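PDB 2XHF: peroxiredoxin 5 from Alvinella pompejana, which probably reduces hydrogen peroxide and organic hydroperoxides, as an antioxidant enzyme of the peroxiredoxin family built on a thioredoxin-like fold. Local coordinates for residues H78-I83 / H102-L107; K44-S49 / A137-D142; I62-S67 / D153-A158; I20-V25 / P35-F40; D28-S33 / N86-M91. One frame throughout, in Å; residues are numbered along the deposited sequence.

Contacts 1 and 2 lie in the central sheet, centres about 10 Å apart, and strands 79-84 and 44-49 join them: A81 N lies 2.8 Å from I46 O. Contact 3 sits on the sheet face of I46 and F48, contact 4 on the face of L47 and I140, with centres about 23 Å apart. Contact 5 meets contact 1 through M91 and faces the second subunit. No bound ligand marks a site here, but in relatives the peroxidatic cysteine lies in the segment between the strand and helix that correspond to 44-49 and 62-67, so the active site is probably bordered by elements of contacts 2 and 3.

Contact 1 (H78-I83 / H102-L107); sequences HTIACI and HKIRML
The carbonyl oxygen I80 O accepts from R105 N over 2.8 Å and is also met by the CA-H of the preceding residue, I104 CA lying 3.4 Å from it. The pattern of parallel strands then repeats. C82 N gives its proton to R105 O (2.8 Å), and L107 N returns a bond to C82 O. Before the strands come into full register, a water takes over, accepting from I80 N at 2.9 Å and bridging toward the oxygens of H78 and K103.

Side chains pack on both faces of the pair. With I104 CG1 beside the backbone N (chi1 -61°), CG2 is turned anti to that N and lies 3.8 Å from C82 CB. Beyond it M106 SD approaches the same C82 CB. On the other face the branch end L107 CD1 comes over A81 CB at 3.7 Å. R105 keeps only its CB and CG near the partner strand; its bent chain carries the guanidinium away to a salt bridge with E27.

This is the parallel pairing of a beta-alpha-beta crossover, strand 79-84, helix 88-98, strand 105-108. M91 and W94 of the connecting helix pack on C82 and M106, while I83 meets L47 of strand 44-49 and I36, which precedes helix 37-40.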
# COMPACT_ATOMS: atom_id res chain seq x y z
N HIS A 78 -3.64 18.63 -20.03
CA HIS A 78 -3.83 17.19 -20.14
C HIS A 78 -2.95 16.41 -19.17
O HIS A 78 -3.20 15.22 -18.93
CB HIS A 78 -3.57 16.69 -21.56
CG HIS A 78 -2.16 16.24 -21.79
ND1 HIS A 78 -1.16 17.10 -22.15
CD2 HIS A 78 -1.60 15.01 -21.71
CE1 HIS A 78 -0.03 16.43 -22.29
NE2 HIS A 78 -0.27 15.16 -22.02
N THR A 79 -1.93 17.07 -18.63
CA THR A 79 -1.04 16.45 -17.66
C THR A 79 -1.68 16.51 -16.28
O THR A 79 -1.77 17.58 -15.68
CB THR A 79 0.32 17.14 -17.63
OG1 THR A 79 0.89 17.11 -18.95
CG2 THR A 79 1.26 16.42 -16.66
N ILE A 80 -2.13 15.36 -15.79
CA ILE A 80 -2.83 15.23 -14.53
C ILE A 80 -2.11 14.18 -13.72
O ILE A 80 -1.84 13.08 -14.21
CB ILE A 80 -4.30 14.78 -14.73
CG1 ILE A 80 -5.00 15.67 -15.75
CG2 ILE A 80 -5.07 14.74 -13.40
CD1 ILE A 80 -6.29 15.09 -16.27
N ALA A 81 -1.79 14.53 -12.48
CA ALA A 81 -1.09 13.62 -11.59
C ALA A 81 -1.82 13.50 -10.27
O ALA A 81 -2.27 14.50 -9.70
CB ALA A 81 0.33 14.11 -11.35
N CYS A 82 -1.91 12.26 -9.80
CA CYS A 82 -2.43 11.95 -8.48
C CYS A 82 -1.25 11.52 -7.62
O CYS A 82 -0.47 10.69 -8.04
CB CYS A 82 -3.40 10.79 -8.58
SG CYS A 82 -4.03 10.16 -7.01
N ILE A 83 -1.13 12.10 -6.43
CA ILE A 83 -0.02 11.80 -5.54
C ILE A 83 -0.55 11.26 -4.21
O ILE A 83 -1.54 11.76 -3.67
CB ILE A 83 0.89 13.04 -5.35
CG1 ILE A 83 2.17 12.68 -4.62
CG2 ILE A 83 0.18 14.20 -4.68
CD1 ILE A 83 3.32 13.68 -4.91
N HIS A 102 -5.05 4.97 -18.16
CA HIS A 102 -3.83 5.64 -17.73
C HIS A 102 -3.78 7.10 -18.15
O HIS A 102 -2.77 7.62 -18.65
CB HIS A 102 -2.57 4.91 -18.23
CG HIS A 102 -1.31 5.35 -17.55
ND1 HIS A 102 -0.10 5.41 -18.20
CD2 HIS A 102 -1.07 5.79 -16.29
CE1 HIS A 102 0.83 5.84 -17.37
NE2 HIS A 102 0.27 6.04 -16.19
N LYS A 103 -4.88 7.81 -17.89
CA LYS A 103 -4.93 9.24 -18.13
C LYS A 103 -4.24 10.04 -17.05
O LYS A 103 -3.93 11.20 -17.26
CB LYS A 103 -6.39 9.68 -18.25
CG LYS A 103 -7.06 9.09 -19.48
CD LYS A 103 -6.84 9.91 -20.72
CE LYS A 103 -8.11 9.82 -21.59
NZ LYS A 103 -8.41 8.43 -22.05
N ILE A 104 -4.01 9.44 -15.89
CA ILE A 104 -3.48 10.15 -14.74
C ILE A 104 -2.15 9.52 -14.32
O ILE A 104 -2.06 8.30 -14.19
CB ILE A 104 -4.48 10.10 -13.56
CG1 ILE A 104 -5.82 10.76 -13.94
CG2 ILE A 104 -3.89 10.76 -12.32
CD1 ILE A 104 -6.93 10.50 -12.93
N ARG A 105 -1.13 10.34 -14.15
CA ARG A 105 0.15 9.89 -13.64
C ARG A 105 0.01 9.59 -12.15
O ARG A 105 -0.44 10.43 -11.39
CB ARG A 105 1.20 10.98 -13.86
CG ARG A 105 1.43 11.37 -15.32
CD ARG A 105 2.24 10.33 -16.09
NE ARG A 105 3.57 10.16 -15.53
CZ ARG A 105 4.59 10.99 -15.72
NH1 ARG A 105 4.48 12.08 -16.49
NH2 ARG A 105 5.74 10.72 -15.14
N MET A 106 0.43 8.40 -11.76
CA MET A 106 0.29 7.95 -10.38
C MET A 106 1.61 8.07 -9.69
O MET A 106 2.50 7.24 -9.88
CB MET A 106 -0.24 6.51 -10.35
CG MET A 106 -1.66 6.39 -10.87
SD MET A 106 -2.83 6.87 -9.58
CE MET A 106 -4.33 7.15 -10.51
N LEU A 107 1.74 9.12 -8.89
CA LEU A 107 2.98 9.48 -8.24
C LEU A 107 2.97 9.04 -6.77
O LEU A 107 2.09 9.39 -6.00
CB LEU A 107 3.22 10.99 -8.33
CG LEU A 107 3.18 11.58 -9.73
CD1 LEU A 107 3.45 13.07 -9.63
CD2 LEU A 107 4.17 10.90 -10.67
O HOH W 1 -2.08 13.09 -17.65

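Contact 2 (K44-S49 / A137-D142); sequences KGILFS and AMLIDD
G45 and I140 form an antiparallel hydrogen-bonded pair: I140 N donates to G45 O over 2.8 Å, and G45 N to I140 O over 2.9 Å. L47 and M138 repeat the pattern, with L47 N reaching M138 O at 3.0 Å. I46/L139 lies between these pairs, with F48/A137 beyond one end and K44/D141 beyond the other. I46 CG1 and L139 CD2 run alongside each other at 3.9 Å, and F48 CB meets A137 CB at the same spacing. On the reverse face M138, its terminal methyl swung round by a chi3 of -30°, sets CE 4.0 Å from L47 CD2.

K44 and D141 lie side by side as chain against carboxylate, K44 CG 3.9 Å from D141 CG. Their charged ends have separate partners: E75 O for K44 NZ, R146 for D141. With an alanine here instead of D141, R146 would probably be left without its charged mate and the K44 methylenes without their neighbour.

Further out, Y65 stacks on F48, and C159 packs on I46 and L139. The chemistry implies an apolar pair whose G45, L47, M138 and I140 satisfy one another, while I46 and F48 turn their backbone bonds to strand 79-84 and charge stays at the K44 end.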
# COMPACT_ATOMS: atom_id res chain seq x y z
N LYS A 44 1.47 23.13 -18.41
CA LYS A 44 0.43 23.28 -17.42
C LYS A 44 -0.09 21.90 -17.03
O LYS A 44 -0.00 20.94 -17.80
CB LYS A 44 -0.71 24.13 -17.96
CG LYS A 44 -0.27 25.54 -18.30
CD LYS A 44 -1.42 26.43 -18.70
CE LYS A 44 -2.02 26.00 -20.01
NZ LYS A 44 -3.02 27.00 -20.54
N GLY A 45 -0.61 21.77 -15.81
CA GLY A 45 -1.20 20.52 -15.41
C GLY A 45 -1.90 20.63 -14.09
O GLY A 45 -2.01 21.71 -13.49
N ILE A 46 -2.40 19.48 -13.65
CA ILE A 46 -3.16 19.34 -12.42
C ILE A 46 -2.43 18.36 -11.52
O ILE A 46 -1.97 17.32 -11.97
CB ILE A 46 -4.57 18.79 -12.70
CG1 ILE A 46 -5.37 19.78 -13.54
CG2 ILE A 46 -5.29 18.52 -11.37
CD1 ILE A 46 -6.50 19.12 -14.32
N LEU A 47 -2.30 18.72 -10.25
CA LEU A 47 -1.77 17.82 -9.22
C LEU A 47 -2.78 17.72 -8.10
O LEU A 47 -3.16 18.74 -7.50
CB LEU A 47 -0.45 18.36 -8.66
CG LEU A 47 0.19 17.49 -7.55
CD1 LEU A 47 0.62 16.11 -8.09
CD2 LEU A 47 1.39 18.21 -6.93
N PHE A 48 -3.25 16.51 -7.81
CA PHE A 48 -4.16 16.32 -6.69
C PHE A 48 -3.73 15.13 -5.87
O PHE A 48 -3.03 14.23 -6.36
CB PHE A 48 -5.63 16.18 -7.15
CG PHE A 48 -5.95 14.87 -7.84
CD1 PHE A 48 -5.69 14.70 -9.19
CD2 PHE A 48 -6.50 13.81 -7.14
CE1 PHE A 48 -5.97 13.52 -9.82
CE2 PHE A 48 -6.80 12.64 -7.78
CZ PHE A 48 -6.53 12.48 -9.11
N SER A 49 -4.11 15.15 -4.60
CA SER A 49 -3.72 14.09 -3.68
C SER A 49 -4.88 13.19 -3.25
O SER A 49 -6.04 13.59 -3.26
CB SER A 49 -3.08 14.70 -2.45
OG SER A 49 -4.03 15.52 -1.78
N ALA A 137 -6.06 19.95 -4.45
CA ALA A 137 -5.96 19.94 -5.91
C ALA A 137 -5.38 21.28 -6.33
O ALA A 137 -5.85 22.33 -5.89
CB ALA A 137 -7.30 19.70 -6.56
N MET A 138 -4.35 21.25 -7.17
CA MET A 138 -3.68 22.46 -7.60
C MET A 138 -3.52 22.49 -9.09
O MET A 138 -3.32 21.45 -9.72
CB MET A 138 -2.29 22.53 -6.96
CG MET A 138 -2.36 22.67 -5.43
SD MET A 138 -0.74 22.80 -4.65
CE MET A 138 0.17 21.84 -5.82
N LEU A 139 -3.59 23.70 -9.63
CA LEU A 139 -3.21 23.94 -11.00
C LEU A 139 -1.75 24.37 -11.00
O LEU A 139 -1.35 25.23 -10.22
CB LEU A 139 -4.07 25.04 -11.60
CG LEU A 139 -5.56 24.78 -11.66
CD1 LEU A 139 -6.24 25.93 -12.43
CD2 LEU A 139 -5.88 23.46 -12.29
N ILE A 140 -0.97 23.78 -11.89
CA ILE A 140 0.45 24.02 -11.97
C ILE A 140 0.77 24.55 -13.37
O ILE A 140 0.18 24.16 -14.35
CB ILE A 140 1.22 22.72 -11.76
CG1 ILE A 140 0.76 21.95 -10.51
CG2 ILE A 140 2.73 22.98 -11.74
CD1 ILE A 140 0.99 22.65 -9.24
N ASP A 141 1.74 25.46 -13.45
CA ASP A 141 2.25 25.97 -14.72
C ASP A 141 3.77 26.06 -14.59
O ASP A 141 4.28 26.88 -13.83
CB ASP A 141 1.63 27.34 -15.00
CG ASP A 141 2.04 27.93 -16.34
OD1 ASP A 141 3.08 27.55 -16.89
OD2 ASP A 141 1.26 28.78 -16.85
N ASP A 142 4.48 25.17 -15.27
CA ASP A 142 5.96 25.18 -15.23
C ASP A 142 6.42 25.16 -13.79
O ASP A 142 7.32 25.89 -13.40
CB ASP A 142 6.52 26.41 -15.95
CG ASP A 142 8.03 26.37 -16.09
OD1 ASP A 142 8.59 25.26 -16.24
OD2 ASP A 142 8.66 27.46 -16.03

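Contact 3 (I62-S67 / D153-A158); sequences IPEYLS and DITGLA
A side-chain-to-backbone hydrogen bond joins two helices: E64, on helix 62-67, reaches an amide in the first turn of helix 156-165, on the face of the central sheet that carries I46 and F48. Its OE1 accepts from L157 N over 2.9 Å, a fairly straight bond (162° at the hydrogen) that arrives from above the carboxylate plane. CG stands opposite the backbone N (chi1 -167°) and the chain runs extended, which carries the carboxylate across to the helix start. On the way E64 CG passes 3.6 Å from G156 CA, close enough that a CB on G156 would clash with it.

In the thioredoxin fold both helices pack on one side of the sheet, and here the start of the later one lies against the earlier one. T155 is the N-cap of helix 156-165, its OG1 accepting from A158 N at 3.1 Å, so side chains from two segments satisfy amides of the same first turn. A leucine in place of E64 has no acceptor to offer, and L157 N would probably lose its side-chain partner.

Y65 makes the second bridge. G156 CA sits over one face of its ring, toward the rim, while two waters link the hydroxyl to the other segment. One, in the ring plane at the edge, lies 2.9 Å from Y65 OH and donates to I154 O; the other donates to T155 O.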
# COMPACT_ATOMS: atom_id res chain seq x y z
N ILE A 62 -11.64 10.79 -8.85
CA ILE A 62 -11.01 10.33 -10.07
C ILE A 62 -12.00 10.17 -11.24
O ILE A 62 -11.72 10.61 -12.34
CB ILE A 62 -10.14 9.10 -9.80
CG1 ILE A 62 -8.83 9.58 -9.14
CG2 ILE A 62 -9.85 8.35 -11.09
CD1 ILE A 62 -7.98 8.48 -8.56
N PRO A 63 -13.18 9.58 -11.01
CA PRO A 63 -14.11 9.43 -12.13
C PRO A 63 -14.45 10.76 -12.82
O PRO A 63 -14.53 10.80 -14.05
CB PRO A 63 -15.35 8.81 -11.48
CG PRO A 63 -14.82 8.09 -10.33
CD PRO A 63 -13.70 8.92 -9.80
N GLU A 64 -14.60 11.84 -12.06
CA GLU A 64 -14.91 13.13 -12.67
C GLU A 64 -13.71 13.73 -13.39
O GLU A 64 -13.89 14.31 -14.46
CB GLU A 64 -15.46 14.14 -11.67
CG GLU A 64 -16.08 15.36 -12.35
CD GLU A 64 -17.19 15.99 -11.52
OE1 GLU A 64 -16.86 16.81 -10.64
OE2 GLU A 64 -18.37 15.65 -11.76
N TYR A 65 -12.51 13.58 -12.83
CA TYR A 65 -11.30 13.99 -13.55
C TYR A 65 -11.24 13.26 -14.89
O TYR A 65 -10.95 13.86 -15.92
CB TYR A 65 -10.01 13.70 -12.77
CG TYR A 65 -9.71 14.64 -11.62
CD1 TYR A 65 -9.30 15.94 -11.84
CD2 TYR A 65 -9.79 14.19 -10.32
CE1 TYR A 65 -9.00 16.79 -10.77
CE2 TYR A 65 -9.52 15.02 -9.25
CZ TYR A 65 -9.11 16.32 -9.48
OH TYR A 65 -8.82 17.13 -8.41
N LEU A 66 -11.48 11.95 -14.88
CA LEU A 66 -11.37 11.19 -16.11
C LEU A 66 -12.41 11.65 -17.13
O LEU A 66 -12.11 11.78 -18.34
CB LEU A 66 -11.53 9.70 -15.83
CG LEU A 66 -10.37 9.08 -15.03
CD1 LEU A 66 -10.68 7.64 -14.68
CD2 LEU A 66 -9.05 9.16 -15.81
N SER A 67 -13.61 11.94 -16.65
CA SER A 67 -14.69 12.35 -17.55
C SER A 67 -14.38 13.70 -18.20
O SER A 67 -14.81 13.96 -19.32
CB SER A 67 -16.03 12.39 -16.81
OG SER A 67 -16.13 13.54 -15.98
N ASP A 153 -13.76 21.65 -2.32
CA ASP A 153 -13.53 22.04 -3.71
C ASP A 153 -12.49 21.20 -4.43
O ASP A 153 -11.64 21.75 -5.13
CB ASP A 153 -13.08 23.49 -3.77
CG ASP A 153 -14.16 24.46 -3.36
OD1 ASP A 153 -14.31 24.70 -2.15
OD2 ASP A 153 -14.85 24.97 -4.27
N ILE A 154 -12.55 19.88 -4.29
CA ILE A 154 -11.54 19.00 -4.90
C ILE A 154 -12.19 18.03 -5.89
O ILE A 154 -11.67 16.94 -6.14
CB ILE A 154 -10.76 18.23 -3.83
CG1 ILE A 154 -11.71 17.44 -2.93
CG2 ILE A 154 -9.94 19.21 -3.00
CD1 ILE A 154 -11.01 16.43 -2.03
N THR A 155 -13.32 18.43 -6.47
CA THR A 155 -13.99 17.61 -7.47
C THR A 155 -13.39 17.88 -8.85
O THR A 155 -12.59 18.80 -9.02
CB THR A 155 -15.49 17.92 -7.53
OG1 THR A 155 -15.68 19.30 -7.82
CG2 THR A 155 -16.16 17.58 -6.20
N GLY A 156 -13.76 17.08 -9.84
CA GLY A 156 -13.31 17.35 -11.20
C GLY A 156 -13.77 18.72 -11.67
O GLY A 156 -13.01 19.52 -12.24
N LEU A 157 -15.05 18.98 -11.44
CA LEU A 157 -15.69 20.23 -11.83
C LEU A 157 -14.96 21.42 -11.24
O LEU A 157 -14.68 22.42 -11.92
CB LEU A 157 -17.14 20.21 -11.36
CG LEU A 157 -17.91 21.50 -11.60
CD1 LEU A 157 -17.76 21.93 -13.06
CD2 LEU A 157 -19.36 21.35 -11.20
N ALA A 158 -14.66 21.33 -9.95
CA ALA A 158 -14.01 22.44 -9.29
C ALA A 158 -12.75 22.77 -10.07
O ALA A 158 -12.40 23.93 -10.30
CB ALA A 158 -13.68 22.08 -7.85
O HOH W 2 -9.37 15.68 -5.91
O HOH W 3 -10.31 19.24 -7.99

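Contact 4 (I20-V25 / P35-F40); sequences IPDVLV and PIHDVF
H37 gives its NE2 proton to I20 O at 2.8 Å, and the acceptor lies near the ring plane, although the donor stands above the plane of the I20 carbonyl. This bond fixes the ring's rotation. D22 CG is turned anti to its N (chi1 -169°), which lays the carboxylate over one face of the imidazole: the planes are stacked 8° apart, D22 OD1 3.6 Å from H37 CG, and D22 CB adds a CH-pi contact.

One water satisfies two more polar groups: it donates to D22 OD1 and accepts from H37 N at 2.9 Å, linking the H37 amide to the D22 carboxylate. V23 O accepts from I36 N at 2.9 Å with a nearly straight bond (168° at the hydrogen); the CA-H of P35 also approaches V23 O, CA lying 3.5 Å away.

Apolar groups close the rest. The side chains of I20 and I36 cross at about a right angle, I20 CD1 4.0 Å from I36 CG2, and L24 CD2 lies alongside P35 CD at 3.8 Å.

L24 and P35 belong to the small two-stranded sheet 24-26/33-35, from which the chain enters the short, weakly bonded helix of about 37-40. On the central sheet F40 touches A81 and I140, and I36, just before it, touches I83, while P21 reaches out to F114 of helix 113-118.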
# COMPACT_ATOMS: atom_id res chain seq x y z
N ILE A 20 6.55 24.57 -6.63
CA ILE A 20 6.32 23.37 -5.82
C ILE A 20 7.65 22.77 -5.34
O ILE A 20 8.68 22.92 -6.01
CB ILE A 20 5.47 22.29 -6.56
CG1 ILE A 20 6.25 21.68 -7.76
CG2 ILE A 20 4.11 22.87 -7.01
CD1 ILE A 20 5.48 20.57 -8.49
N PRO A 21 7.63 22.06 -4.20
CA PRO A 21 8.86 21.44 -3.70
C PRO A 21 9.49 20.54 -4.75
O PRO A 21 8.81 19.76 -5.41
CB PRO A 21 8.38 20.60 -2.51
CG PRO A 21 7.16 21.32 -2.04
CD PRO A 21 6.50 21.84 -3.28
N ASP A 22 10.81 20.67 -4.87
CA ASP A 22 11.61 20.00 -5.86
C ASP A 22 12.13 18.72 -5.21
O ASP A 22 13.27 18.66 -4.77
CB ASP A 22 12.76 20.96 -6.24
CG ASP A 22 13.56 20.53 -7.45
OD1 ASP A 22 13.21 19.55 -8.15
OD2 ASP A 22 14.57 21.26 -7.72
N VAL A 23 11.28 17.71 -5.10
CA VAL A 23 11.69 16.46 -4.47
C VAL A 23 11.42 15.27 -5.39
O VAL A 23 10.65 15.37 -6.34
CB VAL A 23 10.99 16.23 -3.13
CG1 VAL A 23 11.01 17.49 -2.27
CG2 VAL A 23 9.62 15.79 -3.36
N LEU A 24 12.11 14.17 -5.11
CA LEU A 24 11.94 12.93 -5.86
C LEU A 24 10.63 12.25 -5.53
O LEU A 24 10.24 12.15 -4.36
CB LEU A 24 13.09 11.97 -5.53
CG LEU A 24 14.47 12.31 -6.05
CD1 LEU A 24 15.42 11.21 -5.63
CD2 LEU A 24 14.46 12.45 -7.57
N VAL A 25 9.94 11.79 -6.57
CA VAL A 25 8.80 10.92 -6.40
C VAL A 25 9.04 9.66 -7.20
O VAL A 25 9.98 9.56 -7.99
CB VAL A 25 7.48 11.61 -6.79
CG1 VAL A 25 7.22 12.78 -5.88
CG2 VAL A 25 7.53 12.05 -8.23
N PRO A 35 12.60 13.83 -10.13
CA PRO A 35 12.01 15.02 -9.50
C PRO A 35 10.61 15.25 -10.00
O PRO A 35 10.32 15.14 -11.20
CB PRO A 35 12.92 16.16 -10.00
CG PRO A 35 14.21 15.50 -10.37
CD PRO A 35 13.84 14.14 -10.88
N ILE A 36 9.72 15.59 -9.10
CA ILE A 36 8.35 15.91 -9.52
C ILE A 36 8.34 17.07 -10.52
O ILE A 36 7.42 17.17 -11.34
CB ILE A 36 7.44 16.16 -8.31
CG1 ILE A 36 5.97 16.16 -8.75
CG2 ILE A 36 7.81 17.41 -7.54
CD1 ILE A 36 4.99 16.17 -7.60
N HIS A 37 9.33 17.95 -10.45
CA HIS A 37 9.44 19.02 -11.45
C HIS A 37 9.45 18.51 -12.89
O HIS A 37 9.08 19.25 -13.81
CB HIS A 37 10.66 19.87 -11.19
CG HIS A 37 10.45 20.89 -10.12
ND1 HIS A 37 11.21 22.03 -10.02
CD2 HIS A 37 9.54 20.96 -9.12
CE1 HIS A 37 10.80 22.75 -8.99
NE2 HIS A 37 9.78 22.13 -8.43
N ASP A 38 9.89 17.28 -13.11
CA ASP A 38 9.88 16.74 -14.47
C ASP A 38 8.47 16.67 -15.02
O ASP A 38 8.26 16.75 -16.22
CB ASP A 38 10.46 15.32 -14.54
CG ASP A 38 11.96 15.27 -14.29
OD1 ASP A 38 12.63 16.32 -14.23
OD2 ASP A 38 12.47 14.13 -14.21
N VAL A 39 7.48 16.48 -14.15
CA VAL A 39 6.13 16.24 -14.61
C VAL A 39 5.52 17.51 -15.21
O VAL A 39 4.79 17.45 -16.19
CB VAL A 39 5.25 15.69 -13.45
CG1 VAL A 39 3.81 15.49 -13.91
CG2 VAL A 39 5.84 14.39 -12.92
N PHE A 40 5.83 18.66 -14.61
CA PHE A 40 5.18 19.92 -15.00
C PHE A 40 6.14 20.94 -15.62
O PHE A 40 5.74 22.05 -15.91
CB PHE A 40 4.43 20.54 -13.81
CG PHE A 40 3.45 19.61 -13.17
CD1 PHE A 40 2.20 19.41 -13.75
CD2 PHE A 40 3.76 18.97 -11.99
CE1 PHE A 40 1.27 18.55 -13.16
CE2 PHE A 40 2.84 18.09 -11.40
CZ PHE A 40 1.60 17.90 -12.00
O HOH W 4 11.23 18.09 -8.30

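Contact 5 (D28-S33 / N86-M91); sequences DVPSKS and NDPFVM
The tip of a beta hairpin rests here on the N-terminal turn of a helix: residues 28-33 join strands 24-26 and 33-35 through a type I turn from V29 to K32, and P88 and F89 open helix 88-98 just after its N-cap, D87. The meeting is apolar. P88 pushes its ring at the hairpin backbone, CG standing 3.6 Å from P30 N and CB 3.7 Å from the carbonyl carbon D28 C. F89 has its CG opposite the carbonyl carbon (chi1 -63°), which swings the ring toward the hairpin; V29 CG1 then approaches CE1 of that ring at 3.7 Å.

Each side is held in shape by its own polar bonds. D87 OD2 accepts from V90 N at 2.9 Å, from above the carboxylate plane, and only weakly from F89 N.

The second subunit borders the contact: its M127 packs on P30, its P56 on F89, and its R132 makes a salt bridge with D87 OD1, consistent with the A-type dimer interface of peroxiredoxin 5 relatives. Within the hairpin, K32 NZ reaches back across the turn to D28 OD2 in a 2.7 Å salt bridge, meeting that oxygen on its anti side.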
# COMPACT_ATOMS: atom_id res chain seq x y z
N ASP A 28 5.53 3.52 -10.57
CA ASP A 28 5.58 2.10 -10.98
C ASP A 28 6.47 1.19 -10.11
O ASP A 28 5.98 0.21 -9.53
CB ASP A 28 5.95 1.95 -12.45
CG ASP A 28 4.94 2.60 -13.37
OD1 ASP A 28 3.76 2.24 -13.28
OD2 ASP A 28 5.33 3.47 -14.19
N VAL A 29 7.75 1.51 -10.01
CA VAL A 29 8.69 0.69 -9.26
C VAL A 29 9.67 1.59 -8.52
O VAL A 29 9.90 2.72 -8.93
CB VAL A 29 9.47 -0.27 -10.19
CG1 VAL A 29 8.52 -1.27 -10.86
CG2 VAL A 29 10.26 0.52 -11.24
N PRO A 30 10.26 1.10 -7.42
CA PRO A 30 11.13 1.96 -6.61
C PRO A 30 12.37 2.46 -7.34
O PRO A 30 12.90 3.52 -6.99
CB PRO A 30 11.50 1.07 -5.41
CG PRO A 30 10.37 0.08 -5.33
CD PRO A 30 9.97 -0.18 -6.75
N SER A 31 12.81 1.72 -8.36
CA SER A 31 13.98 2.14 -9.14
C SER A 31 13.66 3.30 -10.10
O SER A 31 14.57 3.97 -10.62
CB SER A 31 14.58 0.93 -9.88
OG SER A 31 13.73 0.45 -10.89
N LYS A 32 12.37 3.55 -10.34
CA LYS A 32 11.96 4.66 -11.21
C LYS A 32 11.57 5.85 -10.37
O LYS A 32 10.42 5.96 -9.92
CB LYS A 32 10.82 4.27 -12.14
CG LYS A 32 10.32 5.44 -13.01
CD LYS A 32 8.99 5.16 -13.70
CE LYS A 32 9.06 4.00 -14.66
NZ LYS A 32 7.73 3.82 -15.30
N SER A 33 12.54 6.71 -10.11
CA SER A 33 12.28 7.94 -9.38
C SER A 33 12.84 9.13 -10.13
O SER A 33 13.77 9.02 -10.94
CB SER A 33 12.86 7.89 -7.99
OG SER A 33 14.24 7.68 -8.05
N ASN A 86 2.46 6.34 -0.52
CA ASN A 86 2.40 4.89 -0.73
C ASN A 86 3.67 4.50 -1.44
O ASN A 86 4.33 5.34 -2.07
CB ASN A 86 1.23 4.49 -1.63
CG ASN A 86 -0.08 4.34 -0.89
OD1 ASN A 86 -0.98 5.13 -1.07
ND2 ASN A 86 -0.19 3.31 -0.04
N ASP A 87 3.99 3.22 -1.41
CA ASP A 87 5.04 2.69 -2.26
C ASP A 87 4.51 2.60 -3.69
O ASP A 87 3.30 2.50 -3.91
CB ASP A 87 5.60 1.36 -1.72
CG ASP A 87 4.67 0.18 -1.96
OD1 ASP A 87 4.13 -0.40 -0.98
OD2 ASP A 87 4.48 -0.19 -3.15
N PRO A 88 5.41 2.63 -4.69
CA PRO A 88 4.94 2.67 -6.07
C PRO A 88 4.32 1.39 -6.59
O PRO A 88 3.53 1.46 -7.51
CB PRO A 88 6.20 3.02 -6.86
CG PRO A 88 7.32 2.59 -5.98
CD PRO A 88 6.86 2.84 -4.58
N PHE A 89 4.62 0.23 -6.00
CA PHE A 89 3.95 -1.00 -6.45
C PHE A 89 2.46 -0.91 -6.13
O PHE A 89 1.59 -1.19 -6.98
CB PHE A 89 4.55 -2.23 -5.79
CG PHE A 89 5.99 -2.49 -6.13
CD1 PHE A 89 6.39 -2.72 -7.44
CD2 PHE A 89 6.95 -2.53 -5.13
CE1 PHE A 89 7.71 -3.04 -7.73
CE2 PHE A 89 8.27 -2.86 -5.42
CZ PHE A 89 8.64 -3.08 -6.73
N VAL A 90 2.16 -0.50 -4.90
CA VAL A 90 0.79 -0.37 -4.48
C VAL A 90 0.12 0.73 -5.29
O VAL A 90 -1.00 0.59 -5.78
CB VAL A 90 0.71 -0.09 -2.97
CG1 VAL A 90 -0.68 0.37 -2.62
CG2 VAL A 90 1.12 -1.33 -2.17
N MET A 91 0.79 1.86 -5.44
CA MET A 91 0.20 3.00 -6.15
C MET A 91 -0.14 2.64 -7.60
O MET A 91 -1.21 2.94 -8.07
CB MET A 91 1.14 4.19 -6.10
CG MET A 91 0.49 5.42 -6.59
SD MET A 91 -0.61 6.09 -5.36
CE MET A 91 -1.03 7.68 -6.16